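Local coordinates for protein UDP-D-quinovosamine 4-dehydrogenase (Vibrio fischeri, PDB 3NKL) that is a Rossmann-like domain of a longer, membrane-associated polysaccharide synthase family protein, probably with oxidoreductase and lyase activity in nucleotide-sugar metabolism, at residues V7-A12 with L17-M22; R39-T44 with I49-P54. All blocks are in the same frame, centred on the assembly; numbering follows the deposited sequence.

Contact 1 (V7-A12 with L17-M22)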
# COMPACT_ATOMS: atom_id res chain seq x y z
N VAL B 7 16.21 8.41 9.28
CA VAL B 7 15.03 8.87 8.54
C VAL B 7 13.76 8.27 9.10
O VAL B 7 13.80 7.25 9.78
CB VAL B 7 15.07 8.42 7.06
CG1 VAL B 7 16.35 8.88 6.37
CG2 VAL B 7 14.93 6.92 6.98
N LEU B 8 12.62 8.89 8.78
CA LEU B 8 11.35 8.22 8.90
C LEU B 8 10.92 7.78 7.51
O LEU B 8 11.23 8.45 6.51
CB LEU B 8 10.27 9.14 9.46
CG LEU B 8 10.52 9.79 10.82
CD1 LEU B 8 9.41 10.78 11.12
CD2 LEU B 8 10.59 8.71 11.89
N ILE B 9 10.18 6.68 7.45
CA ILE B 9 9.57 6.24 6.18
C ILE B 9 8.08 6.45 6.29
O ILE B 9 7.43 5.92 7.19
CB ILE B 9 9.84 4.76 5.89
CG1 ILE B 9 11.35 4.54 5.67
CG2 ILE B 9 8.98 4.27 4.69
CD1 ILE B 9 11.73 3.09 5.46
N TYR B 10 7.54 7.27 5.38
CA TYR B 10 6.11 7.52 5.35
C TYR B 10 5.51 6.45 4.45
O TYR B 10 5.77 6.43 3.26
CB TYR B 10 5.84 8.91 4.77
CG TYR B 10 4.57 9.58 5.25
CD1 TYR B 10 3.31 9.04 4.95
CD2 TYR B 10 4.62 10.74 6.00
CE1 TYR B 10 2.15 9.65 5.39
CE2 TYR B 10 3.46 11.37 6.44
CZ TYR B 10 2.24 10.81 6.14
OH TYR B 10 1.10 11.44 6.58
N GLY B 11 4.72 5.55 5.04
CA GLY B 11 4.06 4.47 4.32
C GLY B 11 4.52 3.15 4.92
O GLY B 11 5.67 2.75 4.71
N ALA B 12 3.65 2.50 5.68
CA ALA B 12 3.98 1.22 6.31
C ALA B 12 3.27 0.04 5.66
O ALA B 12 2.93 -0.94 6.33
CB ALA B 12 3.69 1.26 7.82
N LEU B 17 7.84 -1.28 3.62
CA LEU B 17 8.54 -2.39 4.24
C LEU B 17 9.71 -2.82 3.38
O LEU B 17 10.79 -3.09 3.89
CB LEU B 17 7.59 -3.57 4.45
CG LEU B 17 8.27 -4.79 5.07
CD1 LEU B 17 8.93 -4.39 6.38
CD2 LEU B 17 7.27 -5.92 5.29
N GLN B 18 9.50 -2.92 2.07
CA GLN B 18 10.60 -3.28 1.18
C GLN B 18 11.68 -2.21 1.19
O GLN B 18 12.87 -2.51 1.22
CB GLN B 18 10.10 -3.49 -0.25
CG GLN B 18 9.17 -4.65 -0.41
CD GLN B 18 8.74 -4.77 -1.85
OE1 GLN B 18 9.53 -5.19 -2.70
NE2 GLN B 18 7.51 -4.36 -2.14
N LEU B 19 11.26 -0.94 1.17
CA LEU B 19 12.25 0.13 1.27
C LEU B 19 13.07 -0.01 2.54
O LEU B 19 14.31 0.10 2.52
CB LEU B 19 11.59 1.50 1.23
CG LEU B 19 12.52 2.72 1.34
CD1 LEU B 19 13.45 2.80 0.15
CD2 LEU B 19 11.67 3.99 1.44
N ALA B 20 12.41 -0.24 3.66
CA ALA B 20 13.14 -0.30 4.92
C ALA B 20 14.21 -1.40 4.87
O ALA B 20 15.27 -1.26 5.45
CB ALA B 20 12.20 -0.50 6.11
N ASN B 21 13.93 -2.49 4.15
CA ASN B 21 14.95 -3.55 3.96
C ASN B 21 16.07 -3.12 3.03
O ASN B 21 17.24 -3.41 3.28
CB ASN B 21 14.32 -4.83 3.42
CG ASN B 21 13.49 -5.54 4.44
OD1 ASN B 21 12.69 -6.41 4.10
ND2 ASN B 21 13.67 -5.19 5.70
N MSE B 22 15.70 -2.48 1.93
CA MSE B 22 16.66 -1.86 1.03
C MSE B 22 17.63 -1.07 1.91
O MSE B 22 18.84 -1.33 1.92
CB MSE B 22 15.94 -0.89 0.09
CG MSE B 22 16.53 -0.77 -1.31
SE MSE B 22 15.76 -2.15 -2.42
CE MSE B 22 13.88 -1.73 -2.13
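Ile9 reaches from the strand to the helix and touches both Ala20 and Leu19. Its CD1 methyl makes both contacts. It lies 3.7 Å from Ala20 CB and equally near Ala20 CA, so it rests against the helix backbone as well as the methyl. The second contact is looser: Ile9 CD1 stands 4.1 Å from Leu19 CD2. Leu19 sends this one methyl branch to the isoleucine. The outer arm of Ile9 is extended, with CD1 anti to CA (chi2 176°), and this carries the methyl across to the helix. Ile9 CA and Ala20 CA are 7.6 Å apart, the nearest CA pair of the two segments. The contact is wholly apolar and buried, and 163 Å² is buried between the segments, both sides summed.

The arrangement is the first strand-turn-helix step of a Rossmann-type fold. Gly11 follows the strand and belongs to a sequence resembling the GxGxxG dinucleotide-binding motif. Its backbone angles (phi 121°, psi 106°) would jam a CB against the preceding carbonyl oxygen. Strand 5-10 lies between strands 29-35 and 68-71 in the sheet. Helix 14-25 packs over it, with Ala20 also on Phe34 of strand 29-35 and Ile49 of strand 49-52, and Leu19 also on Leu70 of strand 68-71.

Contact 2 (R39-T44 with I49-P54). With SO4 (sulfate ion), chain K; SO4 (sulfate ion), chain J.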
# COMPACT_ATOMS: atom_id res chain seq x y z
N ARG B 39 -4.83 4.64 11.13
CA ARG B 39 -4.92 4.56 12.58
C ARG B 39 -4.89 3.12 13.11
O ARG B 39 -4.42 2.88 14.22
CB ARG B 39 -6.18 5.25 13.08
CG ARG B 39 -6.13 6.76 12.95
CD ARG B 39 -7.47 7.38 13.29
NE ARG B 39 -7.41 8.84 13.25
CZ ARG B 39 -8.45 9.63 13.47
NH1 ARG B 39 -9.64 9.10 13.74
NH2 ARG B 39 -8.31 10.94 13.41
N LYS B 40 -5.39 2.18 12.32
CA LYS B 40 -5.35 0.77 12.71
C LYS B 40 -3.91 0.29 12.93
O LYS B 40 -3.68 -0.68 13.65
CB LYS B 40 -6.05 -0.11 11.68
CG LYS B 40 -7.55 0.14 11.56
CD LYS B 40 -8.17 -0.70 10.45
CE LYS B 40 -9.66 -0.42 10.30
NZ LYS B 40 -10.27 -1.18 9.17
N LYS B 41 -2.95 0.96 12.29
CA LYS B 41 -1.55 0.57 12.38
C LYS B 41 -0.77 1.34 13.45
O LYS B 41 0.40 1.05 13.70
CB LYS B 41 -0.86 0.75 11.02
CG LYS B 41 -1.42 -0.14 9.92
CD LYS B 41 -0.55 -0.12 8.66
CE LYS B 41 -1.10 -1.09 7.63
NZ LYS B 41 -0.21 -1.26 6.44
N HIS B 42 -1.41 2.32 14.08
CA HIS B 42 -0.71 3.16 15.04
C HIS B 42 -0.14 2.32 16.18
O HIS B 42 -0.83 1.50 16.78
CB HIS B 42 -1.60 4.27 15.58
CG HIS B 42 -0.93 5.16 16.58
ND1 HIS B 42 0.15 5.96 16.26
CD2 HIS B 42 -1.17 5.38 17.89
CE1 HIS B 42 0.54 6.63 17.33
NE2 HIS B 42 -0.25 6.29 18.33
N LYS B 43 1.14 2.54 16.44
CA LYS B 43 1.88 1.82 17.47
C LYS B 43 1.96 0.30 17.29
O LYS B 43 2.28 -0.40 18.23
CB LYS B 43 1.37 2.21 18.86
CG LYS B 43 1.84 3.61 19.27
CD LYS B 43 1.28 4.05 20.62
CE LYS B 43 2.04 5.26 21.14
NZ LYS B 43 1.35 5.94 22.27
N THR B 44 1.69 -0.20 16.09
CA THR B 44 2.03 -1.59 15.79
C THR B 44 3.50 -1.63 15.38
O THR B 44 4.13 -0.59 15.25
CB THR B 44 1.14 -2.21 14.70
OG1 THR B 44 1.31 -1.53 13.46
CG2 THR B 44 -0.34 -2.16 15.12
N ILE B 49 10.59 -2.13 13.92
CA ILE B 49 10.35 -0.71 13.77
C ILE B 49 8.91 -0.48 14.15
O ILE B 49 8.04 -1.22 13.70
CB ILE B 49 10.47 -0.30 12.28
CG1 ILE B 49 11.55 -1.12 11.58
CG2 ILE B 49 10.74 1.18 12.14
CD1 ILE B 49 11.74 -0.72 10.15
N THR B 50 8.62 0.53 14.96
CA THR B 50 7.21 0.82 15.19
C THR B 50 6.63 1.87 14.22
O THR B 50 7.36 2.67 13.62
CB THR B 50 6.86 1.02 16.70
OG1 THR B 50 6.31 2.33 16.93
CG2 THR B 50 8.07 0.79 17.58
N ILE B 51 5.31 1.80 14.05
CA ILE B 51 4.55 2.60 13.10
C ILE B 51 3.72 3.61 13.87
O ILE B 51 3.10 3.26 14.87
CB ILE B 51 3.57 1.71 12.30
CG1 ILE B 51 4.31 0.62 11.52
CG2 ILE B 51 2.76 2.53 11.32
CD1 ILE B 51 3.36 -0.37 10.86
N TYR B 52 3.70 4.86 13.42
CA TYR B 52 2.97 5.91 14.15
C TYR B 52 2.07 6.70 13.22
O TYR B 52 2.38 6.88 12.04
CB TYR B 52 3.93 6.90 14.83
CG TYR B 52 4.88 6.29 15.82
CD1 TYR B 52 4.55 6.19 17.16
CD2 TYR B 52 6.12 5.81 15.42
CE1 TYR B 52 5.43 5.64 18.08
CE2 TYR B 52 7.01 5.27 16.33
CZ TYR B 52 6.65 5.18 17.66
OH TYR B 52 7.51 4.62 18.56
N ARG B 53 0.97 7.21 13.76
CA ARG B 53 0.09 8.10 13.03
C ARG B 53 0.83 9.42 12.81
O ARG B 53 1.77 9.76 13.56
CB ARG B 53 -1.20 8.35 13.82
CG ARG B 53 -0.94 8.98 15.20
CD ARG B 53 -1.97 10.04 15.57
NE ARG B 53 -3.07 9.53 16.38
CZ ARG B 53 -4.29 10.05 16.40
NH1 ARG B 53 -5.23 9.52 17.17
NH2 ARG B 53 -4.59 11.10 15.64
N PRO B 54 0.42 10.18 11.78
CA PRO B 54 1.18 11.37 11.36
C PRO B 54 1.24 12.46 12.43
O PRO B 54 2.07 13.35 12.34
CB PRO B 54 0.40 11.88 10.15
CG PRO B 54 -0.43 10.72 9.69
CD PRO B 54 -0.70 9.86 10.87
S SO4 K . -3.40 12.22 12.48
O1 SO4 K . -2.39 11.38 13.12
O2 SO4 K . -3.98 11.50 11.33
O3 SO4 K . -4.45 12.51 13.45
O4 SO4 K . -2.80 13.48 12.02
S SO4 J . -2.19 8.38 20.94
O1 SO4 J . -1.10 7.42 21.13
O2 SO4 J . -3.14 8.21 22.03
O3 SO4 J . -1.69 9.76 20.94
O4 SO4 J . -2.85 8.11 19.66
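His42 and Arg53 meet where a type II beta turn, Lys41 to Thr44, packs against strand 49-52 of the Rossmann-like sheet, next to the outermost strand 45-46. The His42 ring stands on the strand end. Its CG is anti to the backbone N (chi1 180°), which brings ND1 to the Arg53 amide. Arg53 N donates to His42 ND1 over 2.9 Å, from 20° out of the ring plane. That bond leaves NE2 as the ring's donor, and it points to a sulfate, with His42 NE2 3.1 Å from O1 of the chain J ion. Lys43 NZ reaches the same oxygen, and Lys43 CG lies over one face of the ring.

Arg53 can be followed outward. Its CB lies 3.7 Å from His42 ND1. CG comes closer to the ring, 3.5 Å from His42 CE1. The chain then bends at chi2 and chi3, away from the ring. NE passes O4 of the chain J sulfate. NH1 lies near that same oxygen, while NH2 makes a weak bond to O3 of the chain K sulfate. The guanidinium plane is turned 84° from the imidazole. Both sulfates probably come from the crystallisation liquor, and Lys55 and Tyr56 also bind sulfate here.

Two backbone bonds join the turn to Ile51: Ile51 O accepts from Lys43 N, and Ile51 N donates to Thr44 O. The Ile51 side chain packs on the turn, its CG2 against Lys41 CB and its CD1 by Thr44 OG1. Lys41 NZ itself bonds Ser75 of the second subunit. Within the turn, Lys41 O takes two donors from the same face of its plane: Thr44 N at 3.0 Å and Thr44 OG1 at 2.7 Å.

In the fold
From the N terminus, strand 5-10 opens the fold, and contact 1 closes the glycine-bearing turn that leads into helix 14-25. The chain then returns through strand 29-35, completing a beta-alpha-beta unit. Contact 2 follows in series and closes the short excursion through strand 45-46. The two loops neither nest nor cross. Their centres lie about 13 Å apart, yet they touch. Lys41 NZ probably bonds Ala12 O, while Ala12 CB packs on Ile51 CD1 and Ala20 CB on Ile49 CD1. Tyr10 meets Pro54 as well. Thus contact 1 ties the sheet centre to its helix, and contact 2 ties the sheet margin to a surface turn.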